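Local structure of YrrB protein (Bacillus subtilis, 2Q7F) at residues 105-110 against 132-137; 161-166 against 190-195; 195-200 against 226-231. The protein probably mediates protein-protein interactions through its tetratricopeptide repeats, and could link RNA sulfuration and processing components with aminoacyl-tRNA synthetases in complexes. One frame throughout, in Å; residues are numbered along the deposited sequence.

Overall arrangement
The three contacts follow one another along an all-helical tetratricopeptide repeat (TPR) chain, each closing before the next opens. Contact 1 pairs helix 107-120 of TPR 3 with helix 125-137 of TPR 4, and its centre lies about 8 Å from the centre of the chain. Contact 2 joins helix 159-172 to the start of helix 193-205, its centre about 19 Å from that of contact 1; T133 and Q164 touch between them. Contact 3, its centre about 12 Å from that of contact 2, shares A195 and helix 193-205 with it. F163, H192 and A195 correspond, 34 residues on, to Y197, H226 and A229, consistent with successive versions of one interface in the TPR stack.

Contact 1 of 3, residues 105-110 against 132-137; sequences EMYKEA and GTVLVK
Y107 and A110, on the first turn of helix 107-120, pack against V134 and K137 of helix 125-137; this is a helix-helix contact of the TPR array, between TPR 3 and TPR 4. The approach begins at E105, where the preceding helix ends in a Schellman motif with a positive phi of 54°. That turn brings E105 CA over one face of the Y107 ring, offset toward its rim. M106 is the N-cap of the new helix, and its O accepts from A110 N at 3.0 Å.

Y107 meets both V134 and K137. Its CA–CB bond points at helix 125-137, and with CG anti to the carbonyl carbon (chi1 -63°) the ring lies between K137 and E105, which take opposite faces. The evidence for a CH-pi contact is that K137 CG sits 4.1 Å from the centroid of the Y107 ring and only 7° off the normal. K137 CB is 4.0 Å from Y107 CD2. The lysine chain bends at chi2 and carries the ammonium group off the ring, leaving CB and CG as the part that touches it. L138, just past the helix, also touches Y107.

V134 divides its two methyls between backbone and side chains. CG1 approaches Y107 O to 3.2 Å, a snug van der Waals contact with no N-H or O-H involved. The other branch, CG2, meets Y107 CD1 at 3.9 Å, oblique to the ring. At A110, whose side chain also touches Y101 and V102 of helix 91-103, the CB methyl lies 4.2 Å from V134 CG2.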
ATOM      1  N   GLU A 105      -4.931  -2.781 -11.547  1.00 54.24           N
ATOM      2  CA  GLU A 105      -4.680  -4.027 -10.802  1.00 54.40           C
ATOM      3  C   GLU A 105      -3.735  -5.004 -11.502  1.00 54.27           C
ATOM      4  O   GLU A 105      -3.951  -6.220 -11.508  1.00 53.95           O
ATOM      5  CB  GLU A 105      -5.986  -4.730 -10.429  1.00 54.62           C
ATOM      6  CG  GLU A 105      -6.939  -3.917  -9.577  1.00 55.65           C
ATOM      7  CD  GLU A 105      -8.292  -4.595  -9.476  1.00 58.40           C
ATOM      8  OE1 GLU A 105      -8.895  -4.892 -10.535  1.00 58.93           O
ATOM      9  OE2 GLU A 105      -8.749  -4.851  -8.340  1.00 59.73           O
ATOM     10  N   MET A 106      -2.694  -4.443 -12.102  1.00 54.21           N
ATOM     11  CA  MET A 106      -1.587  -5.217 -12.627  1.00 53.52           C
ATOM     12  C   MET A 106      -0.466  -5.047 -11.598  1.00 54.16           C
ATOM     13  O   MET A 106       0.374  -4.135 -11.694  1.00 54.15           O
ATOM     14  CB  MET A 106      -1.199  -4.708 -14.016  1.00 53.43           C
ATOM     15  CG  MET A 106      -2.276  -4.943 -15.051  1.00 52.78           C
ATOM     16  SD  MET A 106      -2.122  -3.944 -16.539  1.00 50.93           S
ATOM     17  CE  MET A 106      -3.572  -4.527 -17.396  1.00 53.26           C
ATOM     18  N   TYR A 107      -0.484  -5.918 -10.595  1.00 54.27           N
ATOM     19  CA  TYR A 107       0.345  -5.736  -9.409  1.00 54.63           C
ATOM     20  C   TYR A 107       1.797  -6.088  -9.633  1.00 54.81           C
ATOM     21  O   TYR A 107       2.691  -5.468  -9.052  1.00 55.18           O
ATOM     22  CB  TYR A 107      -0.232  -6.516  -8.231  1.00 54.71           C
ATOM     23  CG  TYR A 107      -1.600  -6.032  -7.815  1.00 54.44           C
ATOM     24  CD1 TYR A 107      -1.785  -4.736  -7.330  1.00 54.39           C
ATOM     25  CD2 TYR A 107      -2.705  -6.861  -7.914  1.00 54.23           C
ATOM     26  CE1 TYR A 107      -3.042  -4.280  -6.951  1.00 54.42           C
ATOM     27  CE2 TYR A 107      -3.967  -6.418  -7.536  1.00 54.52           C
ATOM     28  CZ  TYR A 107      -4.128  -5.130  -7.053  1.00 54.70           C
ATOM     29  OH  TYR A 107      -5.379  -4.693  -6.680  1.00 55.09           O
ATOM     30  N   LYS A 108       2.031  -7.084 -10.474  1.00 55.10           N
ATOM     31  CA  LYS A 108       3.384  -7.516 -10.794  1.00 55.77           C
ATOM     32  C   LYS A 108       4.150  -6.379 -11.471  1.00 55.66           C
ATOM     33  O   LYS A 108       5.328  -6.151 -11.193  1.00 55.96           O
ATOM     34  CB  LYS A 108       3.335  -8.761 -11.681  1.00 55.94           C
ATOM     35  CG  LYS A 108       4.669  -9.438 -11.901  1.00 57.47           C
ATOM     36  CD  LYS A 108       4.474 -10.713 -12.708  1.00 59.60           C
ATOM     37  CE  LYS A 108       5.586 -11.708 -12.455  1.00 60.60           C
ATOM     38  NZ  LYS A 108       5.834 -12.524 -13.670  1.00 62.02           N
ATOM     39  N   GLU A 109       3.453  -5.649 -12.332  1.00 55.54           N
ATOM     40  CA  GLU A 109       4.018  -4.530 -13.067  1.00 55.37           C
ATOM     41  C   GLU A 109       4.101  -3.292 -12.172  1.00 54.50           C
ATOM     42  O   GLU A 109       4.996  -2.453 -12.340  1.00 54.23           O
ATOM     43  CB  GLU A 109       3.173  -4.247 -14.318  1.00 56.16           C
ATOM     44  CG  GLU A 109       2.974  -5.455 -15.275  1.00 58.29           C
ATOM     45  CD  GLU A 109       2.250  -6.655 -14.645  1.00 61.58           C
ATOM     46  OE1 GLU A 109       2.574  -7.810 -15.005  1.00 63.43           O
ATOM     47  OE2 GLU A 109       1.360  -6.455 -13.788  1.00 63.17           O
ATOM     48  N   ALA A 110       3.173  -3.188 -11.218  1.00 53.44           N
ATOM     49  CA  ALA A 110       3.235  -2.140 -10.188  1.00 52.65           C
ATOM     50  C   ALA A 110       4.410  -2.345  -9.217  1.00 52.41           C
ATOM     51  O   ALA A 110       5.044  -1.380  -8.784  1.00 52.00           O
ATOM     52  CB  ALA A 110       1.924  -2.041  -9.440  1.00 52.16           C
ATOM     53  N   GLY A 132       4.913  -2.014  -0.294  1.00 49.92           N
ATOM     54  CA  GLY A 132       4.521  -2.984   0.718  1.00 50.65           C
ATOM     55  C   GLY A 132       3.214  -3.662   0.348  1.00 51.22           C
ATOM     56  O   GLY A 132       3.147  -4.890   0.238  1.00 51.63           O
ATOM     57  N   THR A 133       2.181  -2.861   0.116  1.00 51.52           N
ATOM     58  CA  THR A 133       0.848  -3.406  -0.132  1.00 52.37           C
ATOM     59  C   THR A 133       0.774  -4.251  -1.411  1.00 52.53           C
ATOM     60  O   THR A 133       0.137  -5.308  -1.437  1.00 52.53           O
ATOM     61  CB  THR A 133      -0.213  -2.306  -0.149  1.00 52.36           C
ATOM     62  OG1 THR A 133       0.018  -1.428   0.957  1.00 53.10           O
ATOM     63  CG2 THR A 133      -1.610  -2.918  -0.003  1.00 52.65           C
ATOM     64  N   VAL A 134       1.439  -3.786  -2.457  1.00 52.74           N
ATOM     65  CA  VAL A 134       1.480  -4.522  -3.707  1.00 53.04           C
ATOM     66  C   VAL A 134       2.224  -5.844  -3.510  1.00 53.42           C
ATOM     67  O   VAL A 134       1.822  -6.878  -4.046  1.00 53.93           O
ATOM     68  CB  VAL A 134       2.060  -3.641  -4.854  1.00 53.09           C
ATOM     69  CG1 VAL A 134       2.676  -4.477  -5.963  1.00 52.99           C
ATOM     70  CG2 VAL A 134       0.957  -2.730  -5.408  1.00 52.46           C
ATOM     71  N   LEU A 135       3.283  -5.820  -2.710  1.00 53.65           N
ATOM     72  CA  LEU A 135       4.004  -7.035  -2.388  1.00 53.87           C
ATOM     73  C   LEU A 135       3.112  -8.034  -1.655  1.00 54.57           C
ATOM     74  O   LEU A 135       3.311  -9.240  -1.772  1.00 54.50           O
ATOM     75  CB  LEU A 135       5.250  -6.716  -1.580  1.00 53.48           C
ATOM     76  CG  LEU A 135       6.423  -6.263  -2.437  1.00 52.57           C
ATOM     77  CD1 LEU A 135       7.479  -5.678  -1.554  1.00 52.57           C
ATOM     78  CD2 LEU A 135       6.985  -7.420  -3.256  1.00 52.86           C
ATOM     79  N   VAL A 136       2.124  -7.519  -0.924  1.00 55.35           N
ATOM     80  CA  VAL A 136       1.138  -8.352  -0.244  1.00 56.16           C
ATOM     81  C   VAL A 136       0.213  -9.045  -1.250  1.00 56.98           C
ATOM     82  O   VAL A 136       0.068 -10.278  -1.217  1.00 56.92           O
ATOM     83  CB  VAL A 136       0.323  -7.540   0.806  1.00 56.35           C
ATOM     84  CG1 VAL A 136      -0.928  -8.305   1.261  1.00 55.83           C
ATOM     85  CG2 VAL A 136       1.201  -7.178   2.003  1.00 55.84           C
ATOM     86  N   LYS A 137      -0.389  -8.263  -2.148  1.00 57.79           N
ATOM     87  CA  LYS A 137      -1.288  -8.816  -3.166  1.00 58.86           C
ATOM     88  C   LYS A 137      -0.606  -9.917  -3.968  1.00 59.47           C
ATOM     89  O   LYS A 137      -1.267 -10.809  -4.488  1.00 60.26           O
ATOM     90  CB  LYS A 137      -1.790  -7.733  -4.127  1.00 59.18           C
ATOM     91  CG  LYS A 137      -2.455  -6.515  -3.481  1.00 60.03           C
ATOM     92  CD  LYS A 137      -3.832  -6.816  -2.901  1.00 61.11           C
ATOM     93  CE  LYS A 137      -4.455  -5.564  -2.277  1.00 61.92           C
ATOM     94  NZ  LYS A 137      -5.842  -5.807  -1.762  1.00 63.45           N
TER

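Contact 2 of 3, residues 161-166 against 190-195; sequences ARFQFG and PGHADA
Where TPR 5 gives way to TPR 6, F163 of helix 159-172 receives H192, the N-cap residue of helix 193-205, in a tilted edge-to-face aromatic pair. The imidazole edge points at the phenyl face: ring centroids are 4.8 Å apart and the planes meet at 56°, well short of perpendicular. CE1 is the atom that does the touching, over the centre of the F163 ring, with H192 CE1 to F163 CG at 3.6 Å. F163 reaches across because its CG is anti to the backbone N (chi1 173°), which carries the ring off its own helix.

A capping bond helps to set the rotation of the imidazole: A195 N donates to H192 ND1 at 3.1 Å, and A195 N lies in the imidazole plane. The N-H...acceptor angle of 140° makes the bond somewhat bent. With ND1 held by this bond, the neighbouring CE1 lies over F163. H192 also centres an inverse gamma turn as the chain enters the helix.

The rest of the phenyl ring rests on the first turn. D194 CB approaches F163 CZ to 3.7 Å, and A195 CA comes equally near, 3.7 Å from F163 CE1. The A195 methyl adds a longer apolar contact, CB to F163 CD1 at 4.2 Å.

Helix 176-188 also borders this junction, since V185 touches both H192 and A195; R162 binds Q181 of the same helix. F165 packs instead on helix 141-154, while D194 touches H226, leading on to helix 227-233.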
ATOM      1  N   ALA A 161      -1.400   1.703   6.894  1.00 54.89           N
ATOM      2  CA  ALA A 161      -0.095   1.056   6.813  1.00 54.20           C
ATOM      3  C   ALA A 161       0.092   0.115   7.982  1.00 53.74           C
ATOM      4  O   ALA A 161       0.497  -1.031   7.809  1.00 54.05           O
ATOM      5  CB  ALA A 161       1.018   2.089   6.794  1.00 54.17           C
ATOM      6  N   ARG A 162      -0.227   0.598   9.175  1.00 53.21           N
ATOM      7  CA  ARG A 162       0.002  -0.167  10.387  1.00 52.67           C
ATOM      8  C   ARG A 162      -0.822  -1.454  10.431  1.00 52.23           C
ATOM      9  O   ARG A 162      -0.348  -2.481  10.920  1.00 52.04           O
ATOM     10  CB  ARG A 162      -0.256   0.695  11.613  1.00 52.72           C
ATOM     11  CG  ARG A 162       0.348   0.120  12.862  1.00 53.37           C
ATOM     12  CD  ARG A 162      -0.041   0.922  14.071  1.00 54.98           C
ATOM     13  NE  ARG A 162       0.649   2.206  14.081  1.00 56.06           N
ATOM     14  CZ  ARG A 162       1.802   2.438  14.699  1.00 55.61           C
ATOM     15  NH1 ARG A 162       2.415   1.478  15.386  1.00 55.08           N
ATOM     16  NH2 ARG A 162       2.337   3.642  14.628  1.00 55.18           N
ATOM     17  N   PHE A 163      -2.046  -1.401   9.912  1.00 51.83           N
ATOM     18  CA  PHE A 163      -2.871  -2.596   9.825  1.00 51.58           C
ATOM     19  C   PHE A 163      -2.294  -3.617   8.836  1.00 51.54           C
ATOM     20  O   PHE A 163      -2.370  -4.829   9.069  1.00 51.65           O
ATOM     21  CB  PHE A 163      -4.315  -2.241   9.459  1.00 51.80           C
ATOM     22  CG  PHE A 163      -5.183  -3.442   9.184  1.00 51.51           C
ATOM     23  CD1 PHE A 163      -5.467  -4.359  10.190  1.00 51.19           C
ATOM     24  CD2 PHE A 163      -5.703  -3.660   7.917  1.00 50.88           C
ATOM     25  CE1 PHE A 163      -6.253  -5.476   9.924  1.00 51.49           C
ATOM     26  CE2 PHE A 163      -6.493  -4.777   7.650  1.00 50.75           C
ATOM     27  CZ  PHE A 163      -6.767  -5.684   8.651  1.00 50.61           C
ATOM     28  N   GLN A 164      -1.711  -3.128   7.744  1.00 51.23           N
ATOM     29  CA  GLN A 164      -1.108  -4.007   6.738  1.00 51.22           C
ATOM     30  C   GLN A 164       0.190  -4.645   7.234  1.00 50.89           C
ATOM     31  O   GLN A 164       0.493  -5.798   6.912  1.00 50.58           O
ATOM     32  CB  GLN A 164      -0.846  -3.242   5.446  1.00 51.50           C
ATOM     33  CG  GLN A 164      -2.096  -2.798   4.732  1.00 52.94           C
ATOM     34  CD  GLN A 164      -2.756  -3.924   3.967  1.00 54.81           C
ATOM     35  OE1 GLN A 164      -3.982  -3.988   3.877  1.00 56.00           O
ATOM     36  NE2 GLN A 164      -1.947  -4.818   3.406  1.00 55.02           N
ATOM     37  N   PHE A 165       0.956  -3.881   8.008  1.00 50.78           N
ATOM     38  CA  PHE A 165       2.170  -4.392   8.640  1.00 50.77           C
ATOM     39  C   PHE A 165       1.806  -5.507   9.630  1.00 50.90           C
ATOM     40  O   PHE A 165       2.409  -6.587   9.620  1.00 50.58           O
ATOM     41  CB  PHE A 165       2.932  -3.246   9.320  1.00 50.75           C
ATOM     42  CG  PHE A 165       4.281  -3.633   9.868  1.00 50.23           C
ATOM     43  CD1 PHE A 165       5.105  -4.528   9.190  1.00 49.96           C
ATOM     44  CD2 PHE A 165       4.741  -3.066  11.053  1.00 50.19           C
ATOM     45  CE1 PHE A 165       6.362  -4.878   9.701  1.00 51.02           C
ATOM     46  CE2 PHE A 165       5.999  -3.407  11.576  1.00 50.94           C
ATOM     47  CZ  PHE A 165       6.812  -4.314  10.899  1.00 50.35           C
ATOM     48  N   GLY A 166       0.794  -5.247  10.453  1.00 51.11           N
ATOM     49  CA  GLY A 166       0.280  -6.242  11.389  1.00 51.69           C
ATOM     50  C   GLY A 166       0.033  -7.586  10.729  1.00 52.15           C
ATOM     51  O   GLY A 166       0.574  -8.610  11.172  1.00 51.99           O
ATOM     52  N   PRO A 190     -10.816   3.058  16.703  1.00 63.47           N
ATOM     53  CA  PRO A 190     -11.547   2.048  17.478  1.00 63.22           C
ATOM     54  C   PRO A 190     -12.719   1.414  16.709  1.00 62.94           C
ATOM     55  O   PRO A 190     -13.306   0.435  17.176  1.00 63.05           O
ATOM     56  CB  PRO A 190     -12.040   2.828  18.701  1.00 63.03           C
ATOM     57  CG  PRO A 190     -12.135   4.243  18.246  1.00 63.23           C
ATOM     58  CD  PRO A 190     -11.192   4.434  17.082  1.00 63.59           C
ATOM     59  N   GLY A 191     -13.044   1.965  15.541  1.00 62.52           N
ATOM     60  CA  GLY A 191     -14.089   1.408  14.690  1.00 62.03           C
ATOM     61  C   GLY A 191     -13.519   0.395  13.716  1.00 61.77           C
ATOM     62  O   GLY A 191     -14.207  -0.040  12.787  1.00 61.79           O
ATOM     63  N   HIS A 192     -12.261   0.018  13.936  1.00 61.27           N
ATOM     64  CA  HIS A 192     -11.544  -0.880  13.036  1.00 60.76           C
ATOM     65  C   HIS A 192     -11.787  -2.365  13.360  1.00 60.37           C
ATOM     66  O   HIS A 192     -10.926  -3.047  13.922  1.00 60.08           O
ATOM     67  CB  HIS A 192     -10.043  -0.548  13.039  1.00 60.79           C
ATOM     68  CG  HIS A 192      -9.347  -0.883  11.756  1.00 60.60           C
ATOM     69  ND1 HIS A 192      -9.018  -2.173  11.399  1.00 60.21           N
ATOM     70  CD2 HIS A 192      -8.928  -0.093  10.740  1.00 60.35           C
ATOM     71  CE1 HIS A 192      -8.419  -2.162  10.222  1.00 60.08           C
ATOM     72  NE2 HIS A 192      -8.352  -0.912   9.801  1.00 60.14           N
ATOM     73  N   ALA A 193     -12.969  -2.853  12.988  1.00 60.13           N
ATOM     74  CA  ALA A 193     -13.360  -4.249  13.218  1.00 59.94           C
ATOM     75  C   ALA A 193     -12.337  -5.273  12.698  1.00 59.87           C
ATOM     76  O   ALA A 193     -12.007  -6.235  13.405  1.00 59.56           O
ATOM     77  CB  ALA A 193     -14.743  -4.518  12.621  1.00 59.96           C
ATOM     78  N   ASP A 194     -11.845  -5.054  11.473  1.00 59.69           N
ATOM     79  CA  ASP A 194     -10.860  -5.934  10.836  1.00 59.59           C
ATOM     80  C   ASP A 194      -9.646  -6.223  11.712  1.00 59.34           C
ATOM     81  O   ASP A 194      -9.199  -7.373  11.800  1.00 59.02           O
ATOM     82  CB  ASP A 194     -10.389  -5.345   9.509  1.00 59.80           C
ATOM     83  CG  ASP A 194     -11.400  -5.517   8.410  1.00 60.64           C
ATOM     84  OD1 ASP A 194     -12.472  -6.093   8.685  1.00 62.43           O
ATOM     85  OD2 ASP A 194     -11.128  -5.074   7.271  1.00 61.29           O
ATOM     86  N   ALA A 195      -9.124  -5.171  12.349  1.00 59.14           N
ATOM     87  CA  ALA A 195      -7.973  -5.285  13.239  1.00 58.93           C
ATOM     88  C   ALA A 195      -8.285  -6.255  14.361  1.00 58.85           C
ATOM     89  O   ALA A 195      -7.533  -7.208  14.581  1.00 58.94           O
ATOM     90  CB  ALA A 195      -7.582  -3.925  13.801  1.00 59.03           C
TER

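Contact 3 of 3, residues 195-200 against 226-231; sequences AFYNAG and HMLALH
Around Y197 and its partners H226, L228 and A229, the shortest polar bonds are intrahelical ones, such as H231 N to M227 O at 2.8 Å. H226, the N-cap of helix 227-233, adds its own O as acceptor for L230 N. These bonds fix the first turn of the helix that follows TPR 6, and the turn sets H226, L228 and A229 against Y197 of helix 193-205.

A chi1 of 160° swings the Y197 ring out opposite the backbone N, across to that turn. H226 NE2 stands 3.9 Å from Y197 CB and as far from Y197 CG, near the root of the side chain. The two rings meet obliquely, with centroids 5.4 Å apart and planes at 36°. Farther out along the ring, A229 CA is 3.8 Å from Y197 CD1, and the A229 methyl also touches that atom. L228 O lies 3.7 Å from Y197 CE1, while L228 CB reaches Y197 CZ at 4.0 Å, near the hydroxyl end.

Unlike a histidine that caps its helix through ND1, H226 keeps ND1 5.3 Å from A229 N, too far for such a bond. The buried imidazole touches A193 and D194 of helix 193-205 as well, and the carboxylate of D194 might favour a positively charged H226.

Across the two segments no hydrogen bond forms, which implies that they are held largely by van der Waals contact around the Y197 ring, with L228 O a backbone oxygen lying close to it.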
ATOM      1  N   ALA A 195      -9.124  -5.171  12.349  1.00 59.14           N
ATOM      2  CA  ALA A 195      -7.973  -5.285  13.239  1.00 58.93           C
ATOM      3  C   ALA A 195      -8.285  -6.255  14.361  1.00 58.85           C
ATOM      4  O   ALA A 195      -7.533  -7.208  14.581  1.00 58.94           O
ATOM      5  CB  ALA A 195      -7.582  -3.925  13.801  1.00 59.03           C
ATOM      6  N   PHE A 196      -9.404  -6.022  15.052  1.00 58.70           N
ATOM      7  CA  PHE A 196      -9.862  -6.917  16.117  1.00 58.43           C
ATOM      8  C   PHE A 196      -9.971  -8.370  15.642  1.00 58.18           C
ATOM      9  O   PHE A 196      -9.550  -9.288  16.346  1.00 57.82           O
ATOM     10  CB  PHE A 196     -11.190  -6.434  16.713  1.00 58.53           C
ATOM     11  CG  PHE A 196     -11.030  -5.406  17.806  1.00 58.92           C
ATOM     12  CD1 PHE A 196     -11.493  -4.104  17.630  1.00 59.16           C
ATOM     13  CD2 PHE A 196     -10.425  -5.743  19.019  1.00 58.83           C
ATOM     14  CE1 PHE A 196     -11.350  -3.155  18.639  1.00 58.65           C
ATOM     15  CE2 PHE A 196     -10.277  -4.800  20.028  1.00 58.32           C
ATOM     16  CZ  PHE A 196     -10.739  -3.506  19.837  1.00 58.43           C
ATOM     17  N   TYR A 197     -10.512  -8.567  14.440  1.00 58.17           N
ATOM     18  CA  TYR A 197     -10.652  -9.906  13.870  1.00 58.29           C
ATOM     19  C   TYR A 197      -9.296 -10.554  13.645  1.00 58.34           C
ATOM     20  O   TYR A 197      -9.084 -11.714  14.010  1.00 58.35           O
ATOM     21  CB  TYR A 197     -11.440  -9.873  12.557  1.00 58.46           C
ATOM     22  CG  TYR A 197     -11.212 -11.094  11.689  1.00 58.63           C
ATOM     23  CD1 TYR A 197     -11.794 -12.327  12.010  1.00 58.72           C
ATOM     24  CD2 TYR A 197     -10.408 -11.017  10.552  1.00 58.42           C
ATOM     25  CE1 TYR A 197     -11.583 -13.452  11.214  1.00 58.72           C
ATOM     26  CE2 TYR A 197     -10.190 -12.128   9.754  1.00 58.71           C
ATOM     27  CZ  TYR A 197     -10.779 -13.340  10.088  1.00 58.81           C
ATOM     28  OH  TYR A 197     -10.555 -14.431   9.289  1.00 58.78           O
ATOM     29  N   ASN A 198      -8.386  -9.799  13.037  1.00 58.40           N
ATOM     30  CA  ASN A 198      -7.043 -10.296  12.750  1.00 58.69           C
ATOM     31  C   ASN A 198      -6.213 -10.511  14.014  1.00 59.04           C
ATOM     32  O   ASN A 198      -5.331 -11.374  14.047  1.00 59.05           O
ATOM     33  CB  ASN A 198      -6.330  -9.380  11.748  1.00 58.49           C
ATOM     34  CG  ASN A 198      -6.862  -9.548  10.335  1.00 58.00           C
ATOM     35  OD1 ASN A 198      -6.490 -10.481   9.629  1.00 57.15           O
ATOM     36  ND2 ASN A 198      -7.743  -8.642   9.918  1.00 58.58           N
ATOM     37  N   ALA A 199      -6.509  -9.727  15.051  1.00 59.61           N
ATOM     38  CA  ALA A 199      -5.956  -9.948  16.381  1.00 60.16           C
ATOM     39  C   ALA A 199      -6.496 -11.268  16.912  1.00 60.45           C
ATOM     40  O   ALA A 199      -5.747 -12.099  17.422  1.00 60.33           O
ATOM     41  CB  ALA A 199      -6.328  -8.803  17.318  1.00 60.13           C
ATOM     42  N   GLY A 200      -7.803 -11.452  16.752  1.00 61.01           N
ATOM     43  CA  GLY A 200      -8.477 -12.677  17.152  1.00 61.88           C
ATOM     44  C   GLY A 200      -7.833 -13.895  16.528  1.00 62.46           C
ATOM     45  O   GLY A 200      -7.626 -14.902  17.201  1.00 62.78           O
ATOM     46  N   HIS A 226     -19.987  -9.156  10.307  1.00 70.78           N
ATOM     47  CA  HIS A 226     -18.631  -9.618  10.030  1.00 70.62           C
ATOM     48  C   HIS A 226     -18.612 -11.146   9.935  1.00 70.48           C
ATOM     49  O   HIS A 226     -18.327 -11.831  10.922  1.00 70.38           O
ATOM     50  CB  HIS A 226     -17.673  -9.139  11.123  1.00 70.69           C
ATOM     51  CG  HIS A 226     -16.252  -9.010  10.665  1.00 70.90           C
ATOM     52  ND1 HIS A 226     -15.601  -7.798  10.601  1.00 71.14           N
ATOM     53  CD2 HIS A 226     -15.367  -9.936  10.230  1.00 71.07           C
ATOM     54  CE1 HIS A 226     -14.372  -7.984  10.154  1.00 71.58           C
ATOM     55  NE2 HIS A 226     -14.204  -9.274   9.921  1.00 71.48           N
ATOM     56  N   MET A 227     -18.919 -11.667   8.745  1.00 70.35           N
ATOM     57  CA  MET A 227     -19.095 -13.109   8.530  1.00 70.41           C
ATOM     58  C   MET A 227     -17.858 -13.942   8.840  1.00 69.94           C
ATOM     59  O   MET A 227     -17.976 -15.055   9.363  1.00 69.77           O
ATOM     60  CB  MET A 227     -19.583 -13.410   7.111  1.00 70.39           C
ATOM     61  CG  MET A 227     -21.087 -13.660   7.015  1.00 70.89           C
ATOM     62  SD  MET A 227     -21.546 -14.711   5.614  1.00 71.66           S
ATOM     63  CE  MET A 227     -21.017 -13.712   4.214  1.00 71.17           C
ATOM     64  N   LEU A 228     -16.684 -13.405   8.514  1.00 69.47           N
ATOM     65  CA  LEU A 228     -15.421 -14.055   8.861  1.00 69.08           C
ATOM     66  C   LEU A 228     -15.214 -14.135  10.377  1.00 68.92           C
ATOM     67  O   LEU A 228     -14.829 -15.185  10.896  1.00 68.96           O
ATOM     68  CB  LEU A 228     -14.241 -13.375   8.161  1.00 69.06           C
ATOM     69  CG  LEU A 228     -13.704 -13.988   6.856  1.00 69.20           C
ATOM     70  CD1 LEU A 228     -14.787 -14.623   5.954  1.00 69.89           C
ATOM     71  CD2 LEU A 228     -12.899 -12.956   6.079  1.00 69.08           C
ATOM     72  N   ALA A 229     -15.492 -13.046  11.091  1.00 68.75           N
ATOM     73  CA  ALA A 229     -15.437 -13.069  12.555  1.00 68.65           C
ATOM     74  C   ALA A 229     -16.447 -14.066  13.086  1.00 68.66           C
ATOM     75  O   ALA A 229     -16.187 -14.750  14.072  1.00 68.92           O
ATOM     76  CB  ALA A 229     -15.683 -11.689  13.142  1.00 68.58           C
ATOM     77  N   LEU A 230     -17.590 -14.156  12.413  1.00 68.85           N
ATOM     78  CA  LEU A 230     -18.650 -15.092  12.786  1.00 69.09           C
ATOM     79  C   LEU A 230     -18.212 -16.545  12.626  1.00 69.20           C
ATOM     80  O   LEU A 230     -18.297 -17.333  13.572  1.00 69.12           O
ATOM     81  CB  LEU A 230     -19.931 -14.818  11.983  1.00 69.16           C
ATOM     82  CG  LEU A 230     -20.756 -13.596  12.404  1.00 69.01           C
ATOM     83  CD1 LEU A 230     -21.758 -13.217  11.325  1.00 68.76           C
ATOM     84  CD2 LEU A 230     -21.451 -13.842  13.743  1.00 68.69           C
ATOM     85  N   HIS A 231     -17.735 -16.888  11.432  1.00 69.43           N
ATOM     86  CA  HIS A 231     -17.260 -18.236  11.151  1.00 69.66           C
ATOM     87  C   HIS A 231     -16.052 -18.596  12.012  1.00 69.95           C
ATOM     88  O   HIS A 231     -15.936 -19.730  12.476  1.00 69.94           O
ATOM     89  CB  HIS A 231     -16.937 -18.404   9.665  1.00 69.58           C
ATOM     90  CG  HIS A 231     -18.121 -18.221   8.767  1.00 69.48           C
ATOM     91  ND1 HIS A 231     -19.384 -18.662   9.099  1.00 69.36           N
ATOM     92  CD2 HIS A 231     -18.230 -17.655   7.542  1.00 69.29           C
ATOM     93  CE1 HIS A 231     -20.223 -18.369   8.122  1.00 69.15           C
ATOM     94  NE2 HIS A 231     -19.548 -17.758   7.166  1.00 69.73           N
TER